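Local structure of ADP/ATP-dependent NAD(P)H-hydrate dehydratase (Bacillus subtilis, 3RPZ) at residues L35-D40 and G44-A49; N209-K214 and L252-H257. The protein catalyses the ADP- or ATP-dependent dehydration of hydrated NAD(P)H, which restores the normal reduced cofactor. All coordinates share one frame; numbering follows the deposited sequence.

Contacts 1 and 2 attend to different ligands. Contact 1 packs strand 32-36 and the loop after it against helix 44-54 and touches the nicotinamide end of NPW. Contact 2 joins the AMP-binding loop 209-214 to the end of helix 235-256. Their centres lie 23 Å apart, and their nearest atoms are about 8 Å apart without touching. The side chain of Ala-49 in contact 1 is about 11 Å from AMP and about 10 Å from a magnesium ion. The side chain of Asn-209 in contact 2 is about 13 Å from NPW. Helix 217-231 bridges the two sites: Gly-218 N is hydrogen-bonded to AMP and Asp-219 OD2 to NPW. Both contacts also touch the second subunit.

Contact 1. Residues L35-D40 and G44-A49; sequences LLAGSD and GAALLA. With NPW (beta-6-hydroxy-1,4,5,6-tetrahydronicotinamide adenine dinucleotide phosphate), chain D.
Leu-35, Ala-37, Gly-38, Ala-46 and Ala-49 meet here, and none of them carries a flat side chain. The flat group beside them is the carboxamide of NPW, and Ala-45 lies over one of its faces. Ala-45 N gives O7C of NPW a hydrogen bond of 2.9 Å. The donor stands above the amide plane, and the bond is bent, with an N-H...O angle of 131°. Ala-45 CB sits over the same face, 3.5 Å from O7C.

The protein contact itself is apolar. Leu-35 holds CG anti to its backbone N (chi1 173°), and both methyls reach the helix. Leu-35 CD2 is 3.7 Å from Ala-49 CB, and Leu-35 CD1 is 3.9 Å from it. Ala-46 CB fits against the backbone just past the strand, 3.6 Å from Ala-37 O and 3.7 Å from Gly-38 CA. With no side chain, Gly-38 lets the backbones close to 4.5 Å between its CA and that of Ala-46.

Leu-35 also touches Leu-226 of helix 217-231, and Ala-37 O is hydrogen-bonded to Thr-65 OG1. The contact closes the first half of a beta-alpha-beta unit, in which strand 32-36 pairs with strands 60-65 and 101-104 and helix 44-54 packs on it.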
loop_
_atom_site.group_PDB
_atom_site.type_symbol
_atom_site.label_atom_id
_atom_site.label_comp_id
_atom_site.label_asym_id
_atom_site.label_seq_id
_atom_site.Cartn_x
_atom_site.Cartn_y
_atom_site.Cartn_z
ATOM N N LEU A 35 -0.373 -20.745 8.537
ATOM C CA LEU A 35 -0.474 -20.749 7.084
ATOM C C LEU A 35 0.909 -21.037 6.499
ATOM O O LEU A 35 1.848 -20.257 6.707
ATOM C CB LEU A 35 -0.963 -19.391 6.552
ATOM C CG LEU A 35 -0.945 -19.255 5.031
ATOM C CD1 LEU A 35 -1.885 -20.189 4.314
ATOM C CD2 LEU A 35 -1.265 -17.814 4.634
ATOM N N LEU A 36 1.006 -22.137 5.753
ATOM C CA LEU A 36 2.231 -22.583 5.099
ATOM C C LEU A 36 2.040 -22.354 3.613
ATOM O O LEU A 36 1.339 -23.072 2.935
ATOM C CB LEU A 36 2.549 -24.038 5.459
ATOM C CG LEU A 36 2.806 -24.319 6.919
ATOM C CD1 LEU A 36 3.128 -25.799 7.113
ATOM C CD2 LEU A 36 3.987 -23.463 7.480
ATOM N N ALA A 37 2.636 -21.269 3.103
ATOM C CA ALA A 37 2.293 -20.783 1.755
ATOM C C ALA A 37 3.365 -19.845 1.259
ATOM O O ALA A 37 4.088 -19.245 2.059
ATOM C CB ALA A 37 0.935 -20.032 1.777
ATOM N N GLY A 38 3.387 -19.651 -0.070
ATOM C CA GLY A 38 4.288 -18.666 -0.680
ATOM C C GLY A 38 5.673 -19.169 -0.972
ATOM O O GLY A 38 6.280 -19.805 -0.111
ATOM N N SER A 39 6.174 -18.903 -2.160
ATOM C CA SER A 39 7.510 -19.312 -2.537
ATOM C C SER A 39 8.111 -18.216 -3.400
ATOM O O SER A 39 7.447 -17.274 -3.729
ATOM C CB SER A 39 7.546 -20.692 -3.192
ATOM O OG SER A 39 6.832 -20.696 -4.380
ATOM N N ASP A 40 9.375 -18.346 -3.757
ATOM C CA ASP A 40 10.052 -17.231 -4.376
ATOM C C ASP A 40 9.407 -16.700 -5.634
ATOM O O ASP A 40 9.374 -15.512 -5.797
ATOM C CB ASP A 40 11.519 -17.562 -4.669
ATOM C CG ASP A 40 12.376 -17.654 -3.417
ATOM O OD1 ASP A 40 11.961 -17.284 -2.304
ATOM O OD2 ASP A 40 13.500 -18.120 -3.578
ATOM N N GLY A 44 2.908 -14.048 -3.864
ATOM C CA GLY A 44 1.661 -13.372 -3.598
ATOM C C GLY A 44 0.578 -14.258 -3.020
ATOM O O GLY A 44 -0.239 -13.752 -2.259
ATOM N N ALA A 45 0.581 -15.530 -3.363
ATOM C CA ALA A 45 -0.392 -16.451 -2.782
ATOM C C ALA A 45 -0.375 -16.436 -1.266
ATOM O O ALA A 45 -1.436 -16.665 -0.637
ATOM C CB ALA A 45 -0.164 -17.882 -3.299
ATOM N N ALA A 46 0.806 -16.204 -0.664
ATOM C CA ALA A 46 0.851 -16.117 0.779
ATOM C C ALA A 46 0.162 -14.904 1.334
ATOM O O ALA A 46 -0.496 -14.958 2.376
ATOM C CB ALA A 46 2.300 -16.220 1.301
ATOM N N LEU A 47 0.333 -13.760 0.674
ATOM C CA LEU A 47 -0.368 -12.534 1.061
ATOM C C LEU A 47 -1.878 -12.711 0.870
ATOM O O LEU A 47 -2.654 -12.326 1.708
ATOM C CB LEU A 47 0.152 -11.316 0.278
ATOM C CG LEU A 47 -0.514 -9.992 0.553
ATOM C CD1 LEU A 47 -0.613 -9.629 2.064
ATOM C CD2 LEU A 47 0.229 -8.889 -0.207
ATOM N N LEU A 48 -2.282 -13.307 -0.255
ATOM C CA LEU A 48 -3.679 -13.508 -0.519
ATOM C C LEU A 48 -4.357 -14.391 0.520
ATOM O O LEU A 48 -5.397 -14.072 1.073
ATOM C CB LEU A 48 -3.871 -14.065 -1.923
ATOM C CG LEU A 48 -3.499 -13.130 -3.064
ATOM C CD1 LEU A 48 -3.588 -13.936 -4.365
ATOM C CD2 LEU A 48 -4.394 -11.912 -3.114
ATOM N N ALA A 49 -3.709 -15.535 0.821
ATOM C CA ALA A 49 -4.275 -16.436 1.800
ATOM C C ALA A 49 -4.182 -15.833 3.201
ATOM O O ALA A 49 -5.071 -16.024 4.027
ATOM C CB ALA A 49 -3.554 -17.806 1.725
HETATM P P NPW D . -7.297 -25.638 -18.771
HETATM O O1 NPW D . -5.846 -25.813 -19.158
HETATM O O2 NPW D . -7.787 -24.242 -18.559
HETATM O O3 NPW D . -8.281 -26.440 -19.642
HETATM P PA NPW D . -2.541 -25.485 -12.290
HETATM P PB NPW D . -2.865 -23.016 -10.786
HETATM C C1A NPW D . -7.359 -26.819 -15.047
HETATM C C1B NPW D . -0.350 -20.859 -7.439
HETATM N N1C NPW D . -0.910 -19.553 -7.691
HETATM N N1D NPW D . -12.452 -26.465 -15.180
HETATM C C2A NPW D . -6.761 -26.024 -16.206
HETATM O O2A NPW D . -7.468 -26.417 -17.364
HETATM C C2B NPW D . -1.313 -21.858 -6.788
HETATM O O2B NPW D . -1.512 -21.604 -5.420
HETATM C C2C NPW D . -0.353 -18.430 -7.324
HETATM C C2D NPW D . -11.608 -27.134 -15.979
HETATM C C3A NPW D . -5.309 -26.469 -16.195
HETATM O O3A NPW D . -5.112 -27.747 -16.836
HETATM C C3B NPW D . -0.520 -23.150 -7.073
HETATM O O3B NPW D . 0.485 -23.271 -6.058
HETATM C C3C NPW D . -0.606 -17.173 -7.552
HETATM N N3D NPW D . -10.267 -27.198 -15.909
HETATM C C4B NPW D . 0.124 -22.847 -8.434
HETATM O O4B NPW D . 0.012 -21.417 -8.689
HETATM C C4C NPW D . -1.776 -16.904 -8.491
HETATM C C4D NPW D . -9.810 -26.500 -14.861
HETATM O O4D NPW D . -6.298 -26.884 -14.089
HETATM C C4E NPW D . -5.061 -26.621 -14.706
HETATM C C5A NPW D . -10.607 -25.729 -13.972
HETATM C C5B NPW D . -0.545 -23.588 -9.596
HETATM O O5B NPW D . -1.966 -23.456 -9.522
HETATM C C5C NPW D . -2.024 -18.130 -9.351
HETATM C C5E NPW D . -4.503 -25.347 -14.070
HETATM O O5E NPW D . -4.046 -25.666 -12.761
HETATM C C6C NPW D . -2.170 -19.412 -8.486
HETATM O O6C NPW D . -3.290 -19.374 -7.606
HETATM C C6D NPW D . -12.031 -25.712 -14.140
HETATM N N6D NPW D . -12.904 -25.061 -13.388
HETATM N N7A NPW D . -9.867 -25.053 -13.021
HETATM C C7C NPW D . 0.082 -16.085 -6.921
HETATM N N7C NPW D . -0.294 -14.846 -7.200
HETATM O O7C NPW D . 1.057 -16.311 -6.158
HETATM C C8A NPW D . -8.561 -25.404 -13.336
HETATM N N9A NPW D . -8.581 -26.288 -14.449
HETATM O OA1 NPW D . -1.577 -25.790 -13.359
HETATM O OA2 NPW D . -2.590 -26.275 -11.079
HETATM O OA3 NPW D . -2.373 -23.910 -12.014
HETATM O OB1 NPW D . -4.244 -23.283 -10.377
HETATM O OB2 NPW D . -2.508 -21.631 -11.225
#

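Contact 2. Residues N209-K214 and L252-H257; sequences NGALAK and LWTDEH. With AMP (adenosine monophosphate), chain C.
An Asx turn opens the AMP-binding loop 209-214, and the side chain that makes it also faces the end of helix 235-256. Asn-209 OD1 accepts from Ala-211 N at 2.9 Å, with the donor tilted 25° from the carbonyl plane. The amide is thus tied back to its own loop. Asn-209 ND2 lies 3.1 Å from Thr-254 OG1 and 3.6 Å from Thr-254 CG2, and makes a weak hydrogen bond to Ala-250 O. The two side chains come from opposite directions. Thr-254 OG1 sits between its backbone N and carbonyl carbon (chi1 53°) and hydrogen-bonds back to Glu-251 O.

Ala-211 CB adds apolar packing, 4.1 Å from Thr-254 CG2 and 4.3 Å from Trp-253 CD1, meeting the indole obliquely. His-257 CB lies over one face of that indole, offset toward its rim. His-257 ND1 hydrogen-bonds to Trp-253 O at 2.7 Å, in the carbonyl plane and nearly in the ring plane, which fixes how the imidazole is turned. Trp-253 NE1 hydrogen-bonds to Ser-258 O.

The loop lies over one face of the adenine: Asn-209 O is 3.3 Å from AMP C6, and Leu-212 CB is 3.4 Å from AMP N9. A few residues on, at the start of helix 217-231, Gly-218 N is hydrogen-bonded to AMP. With Asp-219 next in line, this glycine-rich start is consistent with the anion-hole motif of the ribokinase-like fold of NAD(P)H-hydrate dehydratases.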
loop_
_atom_site.group_PDB
_atom_site.type_symbol
_atom_site.label_atom_id
_atom_site.label_comp_id
_atom_site.label_asym_id
_atom_site.label_seq_id
_atom_site.Cartn_x
_atom_site.Cartn_y
_atom_site.Cartn_z
ATOM N N ASN A 209 -19.327 -15.768 -9.298
ATOM C CA ASN A 209 -19.488 -15.499 -10.721
ATOM C C ASN A 209 -18.137 -15.472 -11.401
ATOM O O ASN A 209 -17.118 -15.760 -10.711
ATOM C CB ASN A 209 -20.286 -14.229 -10.956
ATOM C CG ASN A 209 -19.644 -13.029 -10.351
ATOM O OD1 ASN A 209 -18.414 -12.908 -10.387
ATOM N ND2 ASN A 209 -20.440 -12.124 -9.720
ATOM N N GLY A 210 -18.097 -15.163 -12.693
ATOM C CA GLY A 210 -16.844 -15.201 -13.423
ATOM C C GLY A 210 -15.818 -14.163 -12.995
ATOM O O GLY A 210 -14.667 -14.215 -13.431
ATOM N N ALA A 211 -16.178 -13.232 -12.129
ATOM C CA ALA A 211 -15.158 -12.346 -11.536
ATOM C C ALA A 211 -14.116 -13.143 -10.809
ATOM O O ALA A 211 -12.958 -12.707 -10.674
ATOM C CB ALA A 211 -15.769 -11.279 -10.652
ATOM N N LEU A 212 -14.488 -14.314 -10.316
ATOM C CA LEU A 212 -13.569 -15.204 -9.591
ATOM C C LEU A 212 -12.625 -15.984 -10.487
ATOM O O LEU A 212 -11.692 -16.620 -9.993
ATOM C CB LEU A 212 -14.347 -16.173 -8.676
ATOM C CG LEU A 212 -15.127 -15.510 -7.566
ATOM C CD1 LEU A 212 -16.038 -16.533 -6.900
ATOM C CD2 LEU A 212 -14.194 -14.861 -6.546
ATOM N N ALA A 213 -12.858 -15.955 -11.792
ATOM C CA ALA A 213 -12.067 -16.735 -12.768
ATOM C C ALA A 213 -10.756 -16.030 -13.141
ATOM O O ALA A 213 -10.552 -15.575 -14.261
ATOM C CB ALA A 213 -12.915 -17.029 -14.009
ATOM N N LYS A 214 -9.919 -15.880 -12.107
ATOM C CA LYS A 214 -8.654 -15.113 -12.245
ATOM C C LYS A 214 -7.717 -15.572 -11.159
ATOM O O LYS A 214 -8.122 -15.883 -10.045
ATOM C CB LYS A 214 -8.892 -13.619 -12.195
ATOM C CG LYS A 214 -7.700 -12.778 -12.673
ATOM C CD LYS A 214 -7.923 -11.304 -12.595
ATOM C CE LYS A 214 -9.008 -10.790 -13.537
ATOM N NZ LYS A 214 -9.353 -9.373 -13.259
ATOM N N LEU A 252 -21.142 -9.017 -4.770
ATOM C CA LEU A 252 -21.155 -7.607 -4.375
ATOM C C LEU A 252 -20.360 -6.802 -5.362
ATOM O O LEU A 252 -20.808 -5.765 -5.847
ATOM C CB LEU A 252 -20.561 -7.395 -2.971
ATOM C CG LEU A 252 -20.511 -5.933 -2.474
ATOM C CD1 LEU A 252 -19.374 -5.107 -3.060
ATOM C CD2 LEU A 252 -21.859 -5.210 -2.703
ATOM N N TRP A 253 -19.146 -7.257 -5.674
ATOM C CA TRP A 253 -18.276 -6.516 -6.604
ATOM C C TRP A 253 -18.947 -6.192 -7.877
ATOM O O TRP A 253 -18.840 -5.063 -8.394
ATOM C CB TRP A 253 -17.059 -7.377 -6.978
ATOM C CG TRP A 253 -16.114 -6.804 -8.051
ATOM C CD1 TRP A 253 -16.019 -7.167 -9.371
ATOM C CD2 TRP A 253 -15.128 -5.814 -7.837
ATOM N NE1 TRP A 253 -15.042 -6.456 -9.995
ATOM C CE2 TRP A 253 -14.452 -5.639 -9.081
ATOM C CE3 TRP A 253 -14.742 -5.016 -6.732
ATOM C CZ2 TRP A 253 -13.423 -4.729 -9.210
ATOM C CZ3 TRP A 253 -13.732 -4.170 -6.857
ATOM C CH2 TRP A 253 -13.055 -4.022 -8.098
ATOM N N THR A 254 -19.618 -7.170 -8.465
ATOM C CA THR A 254 -20.185 -6.985 -9.792
ATOM C C THR A 254 -21.399 -6.082 -9.832
ATOM O O THR A 254 -21.877 -5.687 -10.900
ATOM C CB THR A 254 -20.445 -8.310 -10.554
ATOM O OG1 THR A 254 -21.244 -9.175 -9.710
ATOM C CG2 THR A 254 -19.173 -8.988 -10.883
ATOM N N ASP A 255 -21.887 -5.649 -8.682
ATOM C CA ASP A 255 -22.998 -4.700 -8.699
ATOM C C ASP A 255 -22.584 -3.391 -9.362
ATOM O O ASP A 255 -23.352 -2.810 -10.086
ATOM C CB ASP A 255 -23.475 -4.352 -7.300
ATOM C CG ASP A 255 -24.294 -5.438 -6.654
ATOM O OD1 ASP A 255 -24.727 -6.377 -7.321
ATOM O OD2 ASP A 255 -24.492 -5.318 -5.444
ATOM N N GLU A 256 -21.378 -2.921 -9.077
ATOM C CA GLU A 256 -20.920 -1.653 -9.617
ATOM C C GLU A 256 -19.583 -1.707 -10.333
ATOM O O GLU A 256 -19.108 -0.660 -10.781
ATOM C CB GLU A 256 -20.817 -0.628 -8.516
ATOM C CG GLU A 256 -22.142 -0.277 -7.900
ATOM C CD GLU A 256 -21.976 0.837 -6.878
ATOM O OE1 GLU A 256 -21.508 0.567 -5.747
ATOM O OE2 GLU A 256 -22.251 1.988 -7.236
ATOM N N HIS A 257 -19.047 -2.902 -10.499
ATOM C CA HIS A 257 -17.742 -3.079 -11.157
ATOM C C HIS A 257 -17.848 -4.189 -12.187
ATOM O O HIS A 257 -18.573 -5.171 -11.995
ATOM C CB HIS A 257 -16.647 -3.476 -10.171
ATOM C CG HIS A 257 -16.546 -2.607 -8.954
ATOM N ND1 HIS A 257 -17.366 -2.815 -7.847
ATOM C CD2 HIS A 257 -15.796 -1.521 -8.677
ATOM C CE1 HIS A 257 -17.073 -1.908 -6.926
ATOM N NE2 HIS A 257 -16.124 -1.109 -7.396
HETATM P P AMP C . -8.330 -21.497 -7.997
HETATM O O1P AMP C . -7.686 -20.070 -7.873
HETATM O O2P AMP C . -8.233 -21.893 -9.418
HETATM O O3P AMP C . -7.651 -22.379 -6.969
HETATM O "O5'" AMP C . -9.711 -21.268 -7.389
HETATM C "C5'" AMP C . -10.713 -20.467 -8.127
HETATM C "C4'" AMP C . -11.786 -20.036 -7.190
HETATM O "O4'" AMP C . -12.708 -19.131 -7.882
HETATM C "C3'" AMP C . -12.639 -21.147 -6.618
HETATM O "O3'" AMP C . -13.198 -20.724 -5.390
HETATM C "C2'" AMP C . -13.695 -21.219 -7.733
HETATM O "O2'" AMP C . -14.870 -21.963 -7.358
HETATM C "C1'" AMP C . -13.991 -19.755 -7.958
HETATM N N9 AMP C . -14.455 -19.481 -9.324
HETATM C C8 AMP C . -13.698 -19.373 -10.423
HETATM N N7 AMP C . -14.459 -19.133 -11.540
HETATM C C5 AMP C . -15.721 -19.072 -11.069
HETATM C C6 AMP C . -17.041 -18.880 -11.717
HETATM N N6 AMP C . -17.093 -18.696 -13.051
HETATM N N1 AMP C . -18.093 -18.915 -10.903
HETATM C C2 AMP C . -18.026 -19.101 -9.578
HETATM N N3 AMP C . -16.851 -19.312 -8.906
HETATM C C4 AMP C . -15.795 -19.316 -9.666
#